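Local coordinates for tryptophan--tRNA ligase (Aeropyrum pernix, PDB 3A04), which catalyses the ATP-dependent attachment of L-tryptophan to its cognate tRNA(Trp), releasing AMP and diphosphate, at residues E180-P183 with A184-M187; D217-P220 with H221-T225. All blocks are in the same frame, centred on the assembly; numbering follows the deposited sequence.

Thr182 caps helix 183-197 in contact 1, where Lys185 also reaches back to the loop before it, whereas in contact 2 Asp219, in the first turn of helix 219-231, pairs with Arg223 one turn on. Their centres lie 16 Å apart and their nearest atoms about 8 Å, without touching. Helix 183-197 nevertheless joins them: contact 1 holds the loop and first turn that open it, at the subunit interface, while its Ser189 accepts a hydrogen bond from His221 of contact 2, which belongs to the nucleotide-binding fold of the catalytic domain. No residue of either contact belongs to the 'HIGH' or 'KMSKS' motif, the iron-sulfur cluster pocket or the cadmium site.

Contact 1: residues E180-P183 with A184-M187; sequences ELTP and AKMM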
loop_
_atom_site.group_PDB
_atom_site.type_symbol
_atom_site.label_atom_id
_atom_site.label_comp_id
_atom_site.label_asym_id
_atom_site.label_seq_id
_atom_site.Cartn_x
_atom_site.Cartn_y
_atom_site.Cartn_z
ATOM N N GLU A 180 15.560 2.853 -10.592
ATOM C CA GLU A 180 15.767 2.278 -9.233
ATOM C C GLU A 180 14.539 2.176 -8.359
ATOM O O GLU A 180 13.812 3.136 -8.127
ATOM C CB GLU A 180 16.853 3.027 -8.467
ATOM C CG GLU A 180 18.221 3.020 -9.174
ATOM C CD GLU A 180 19.087 1.800 -8.809
ATOM O OE1 GLU A 180 19.988 1.943 -7.930
ATOM O OE2 GLU A 180 18.859 0.716 -9.411
ATOM N N LEU A 181 14.320 0.996 -7.831
ATOM C CA LEU A 181 13.053 0.677 -7.221
ATOM C C LEU A 181 12.930 0.767 -5.700
ATOM O O LEU A 181 12.876 -0.296 -4.986
ATOM C CB LEU A 181 12.710 -0.710 -7.630
ATOM C CG LEU A 181 12.071 -0.835 -8.986
ATOM C CD1 LEU A 181 11.162 -2.010 -8.727
ATOM C CD2 LEU A 181 11.266 0.439 -9.446
ATOM N N THR A 182 12.828 1.997 -5.189
ATOM C CA THR A 182 12.800 2.194 -3.759
ATOM C C THR A 182 11.429 1.659 -3.288
ATOM O O THR A 182 10.493 1.557 -4.101
ATOM C CB THR A 182 12.984 3.721 -3.376
ATOM O OG1 THR A 182 11.887 4.511 -3.900
ATOM C CG2 THR A 182 14.354 4.294 -3.909
ATOM N N PRO A 183 11.304 1.301 -2.000
ATOM C CA PRO A 183 9.927 1.029 -1.550
ATOM C C PRO A 183 8.932 2.153 -1.920
ATOM O O PRO A 183 7.781 1.870 -2.375
ATOM C CB PRO A 183 10.092 0.832 -0.044
ATOM C CG PRO A 183 11.621 0.251 0.062
ATOM C CD PRO A 183 12.309 1.133 -0.920
ATOM N N ALA A 184 9.346 3.412 -1.756
ATOM C CA ALA A 184 8.418 4.536 -2.095
ATOM C C ALA A 184 8.020 4.585 -3.576
ATOM O O ALA A 184 6.853 4.853 -3.873
ATOM C CB ALA A 184 9.003 5.958 -1.615
ATOM N N LYS A 185 8.977 4.395 -4.526
ATOM C CA LYS A 185 8.631 4.432 -5.920
ATOM C C LYS A 185 7.807 3.235 -6.286
ATOM O O LYS A 185 6.956 3.297 -7.162
ATOM C CB LYS A 185 9.921 4.507 -6.819
ATOM C CG LYS A 185 10.566 5.972 -6.674
ATOM C CD LYS A 185 11.986 6.060 -7.261
ATOM C CE LYS A 185 11.975 5.780 -8.693
ATOM N NZ LYS A 185 13.413 5.497 -9.186
ATOM N N MET A 186 8.001 2.134 -5.603
ATOM C CA MET A 186 7.198 0.964 -5.844
ATOM C C MET A 186 5.784 1.252 -5.417
ATOM O O MET A 186 4.874 1.042 -6.131
ATOM C CB MET A 186 7.571 -0.384 -5.195
ATOM C CG MET A 186 9.039 -0.820 -5.412
ATOM S SD MET A 186 9.408 -2.563 -5.095
ATOM C CE MET A 186 9.940 -2.645 -3.378
ATOM N N MET A 187 5.628 1.749 -4.226
ATOM C CA MET A 187 4.285 2.130 -3.749
ATOM C C MET A 187 3.650 3.158 -4.701
ATOM O O MET A 187 2.435 3.090 -5.038
ATOM C CB MET A 187 4.391 2.641 -2.323
ATOM C CG MET A 187 3.059 3.122 -1.737
ATOM S SD MET A 187 2.056 1.661 -1.224
ATOM C CE MET A 187 3.232 0.867 -0.285
#
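Glu180 offers its backbone O to Lys185 NZ at 2.6 Å, a bond lying in the carbonyl plane on a lone pair. The ammonium comes back to the loop because the lysine chain, extended at chi2 and chi4, bends at chi3 (62°); Tyr178 O is its second acceptor. Leu181 follows, its CD1 near Met186 SD in the conformer given, a tentative contact because that methionine has two. Thr182 is the N-cap of helix 183-197. Its OG1 sits between its own backbone N and carbonyl carbon (chi1 63°). From there it accepts a nearly straight bond from Lys185 N at 3.0 Å, with Lys185 CG alongside the same oxygen. The main chain then takes over: Thr182 O receives Met186 N at 3.0 Å and Pro183 O receives Met187 N at 2.8 Å, the first regular turn of the helix. Pro183, with no N-H to give, suits this opening position. Leu181 rests on Met174 of helix 171-178 in its own chain, whereas Pro183 packs on Met174 of the second subunit and Met187 on Leu190 of that subunit, placing this helix start at the dimer interface.

Contact 2: residues D217-P220 with H221-T225; sequences DQDP and HLRLT
Asp219 and Arg223, four residues apart in helix 219-231, form an i to i+4 salt bridge at the start of the helix that links parallel strands 210-215 and 242-246 in a beta-alpha-beta crossover of the Rossmann-like catalytic fold. Arg223 NH1 donates to Asp219 OD2 at 2.9 Å, with an N-H...O angle of 148°. The oxygen is approached on its anti side; the carboxylate and guanidinium planes are 52° apart, and one N-H joins them. The arginine bends at chi3 (-44°), which curls its guanidinium back toward the start of the helix; Pro220 CA lies over one face, 3.7 Å above the plane and offset toward its rim. With an alanine here in place of Arg223, Asp219 OD2 would probably lose this charged mate and Pro220 CA the flat group that covers it.

The backbone makes the regular helical bonds: Arg223 N to Asp219 O at 2.9 Å and Leu224 N to Pro220 O at 3.1 Å. Asp219 OD1 is bonded to Tyr245 OH and salt-bridged to Arg56 NH2, and Leu222 CD2 packs 3.7 Å from that same OD1. Two arginines thus address one carboxylate, which would be expected to favour its ionised form. Further out, Leu222 lies on Ser243 and Tyr245 of strand 242-246, and His221 NE2 is hydrogen-bonded to Ser189 O of helix 183-197. Ahead of the helix, Gln218 at the N-cap position turns its OE1 to Gly215 N at the end of strand 210-215. One turn on, His221 O takes two donors from opposite faces of its plane, Thr225 N at 2.9 Å and Thr225 OG1 at 3.0 Å.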
loop_
_atom_site.group_PDB
_atom_site.type_symbol
_atom_site.label_atom_id
_atom_site.label_comp_id
_atom_site.label_asym_id
_atom_site.label_seq_id
_atom_site.Cartn_x
_atom_site.Cartn_y
_atom_site.Cartn_z
ATOM N N ASP A 217 5.393 10.479 -23.005
ATOM C CA ASP A 217 6.419 10.104 -22.062
ATOM C C ASP A 217 5.817 9.433 -20.831
ATOM O O ASP A 217 6.538 8.843 -20.024
ATOM C CB ASP A 217 7.211 11.361 -21.659
ATOM C CG ASP A 217 6.472 12.201 -20.596
ATOM O OD1 ASP A 217 5.567 13.005 -20.937
ATOM O OD2 ASP A 217 6.800 12.016 -19.376
ATOM N N GLN A 218 4.481 9.498 -20.689
ATOM C CA GLN A 218 3.830 8.861 -19.566
ATOM C C GLN A 218 3.170 7.548 -19.984
ATOM O O GLN A 218 2.481 6.937 -19.201
ATOM C CB GLN A 218 2.732 9.789 -19.037
ATOM C CG GLN A 218 3.271 11.121 -18.507
ATOM C CD GLN A 218 2.137 12.059 -18.134
ATOM O OE1 GLN A 218 1.556 12.709 -18.992
ATOM N NE2 GLN A 218 1.861 12.173 -16.828
ATOM N N ASP A 219 3.359 7.105 -21.235
ATOM C CA ASP A 219 2.657 5.898 -21.643
ATOM C C ASP A 219 3.131 4.606 -20.979
ATOM O O ASP A 219 2.310 3.709 -20.762
ATOM C CB ASP A 219 2.608 5.752 -23.185
ATOM C CG ASP A 219 1.517 4.820 -23.623
ATOM O OD1 ASP A 219 0.291 5.097 -23.347
ATOM O OD2 ASP A 219 1.889 3.790 -24.201
ATOM N N PRO A 220 4.445 4.473 -20.675
ATOM C CA PRO A 220 4.876 3.196 -20.035
ATOM C C PRO A 220 4.098 2.863 -18.761
ATOM O O PRO A 220 3.696 1.671 -18.580
ATOM C CB PRO A 220 6.330 3.406 -19.717
ATOM C CG PRO A 220 6.799 4.381 -20.892
ATOM C CD PRO A 220 5.598 5.340 -20.983
ATOM N N HIS A 221 3.860 3.871 -17.920
ATOM C CA HIS A 221 3.039 3.589 -16.709
ATOM C C HIS A 221 1.585 3.246 -17.040
ATOM O O HIS A 221 0.923 2.378 -16.396
ATOM C CB HIS A 221 3.081 4.726 -15.637
ATOM C CG HIS A 221 2.289 4.355 -14.424
ATOM N ND1 HIS A 221 0.944 4.629 -14.296
ATOM C CD2 HIS A 221 2.624 3.594 -13.357
ATOM C CE1 HIS A 221 0.491 4.077 -13.178
ATOM N NE2 HIS A 221 1.500 3.456 -12.588
ATOM N N LEU A 222 1.028 3.944 -18.014
ATOM C CA LEU A 222 -0.325 3.627 -18.465
ATOM C C LEU A 222 -0.468 2.179 -19.025
ATOM O O LEU A 222 -1.476 1.540 -18.876
ATOM C CB LEU A 222 -0.661 4.586 -19.572
ATOM C CG LEU A 222 -2.101 4.805 -19.920
ATOM C CD1 LEU A 222 -2.912 5.030 -18.634
ATOM C CD2 LEU A 222 -2.125 6.114 -20.756
ATOM N N ARG A 223 0.582 1.665 -19.656
ATOM C CA ARG A 223 0.521 0.341 -20.207
ATOM C C ARG A 223 0.608 -0.652 -19.052
ATOM O O ARG A 223 -0.010 -1.721 -19.093
ATOM C CB ARG A 223 1.706 0.180 -21.224
ATOM C CG ARG A 223 1.428 0.933 -22.542
ATOM C CD ARG A 223 2.380 0.438 -23.698
ATOM N NE ARG A 223 3.773 0.284 -23.263
ATOM C CZ ARG A 223 4.711 1.227 -23.398
ATOM N NH1 ARG A 223 4.396 2.391 -23.919
ATOM N NH2 ARG A 223 5.961 1.024 -23.017
ATOM N N LEU A 224 1.413 -0.339 -18.041
ATOM C CA LEU A 224 1.478 -1.239 -16.888
ATOM C C LEU A 224 0.071 -1.260 -16.196
ATOM O O LEU A 224 -0.406 -2.311 -15.797
ATOM C CB LEU A 224 2.559 -0.833 -15.882
ATOM C CG LEU A 224 2.569 -1.579 -14.532
ATOM C CD1 LEU A 224 2.916 -3.094 -14.758
ATOM C CD2 LEU A 224 3.559 -0.941 -13.492
ATOM N N THR A 225 -0.574 -0.110 -16.095
ATOM C CA THR A 225 -1.982 -0.001 -15.564
ATOM C C THR A 225 -2.954 -0.858 -16.372
ATOM O O THR A 225 -3.795 -1.556 -15.793
ATOM C CB THR A 225 -2.442 1.504 -15.513
ATOM O OG1 THR A 225 -1.517 2.204 -14.660
ATOM C CG2 THR A 225 -3.857 1.693 -14.910
#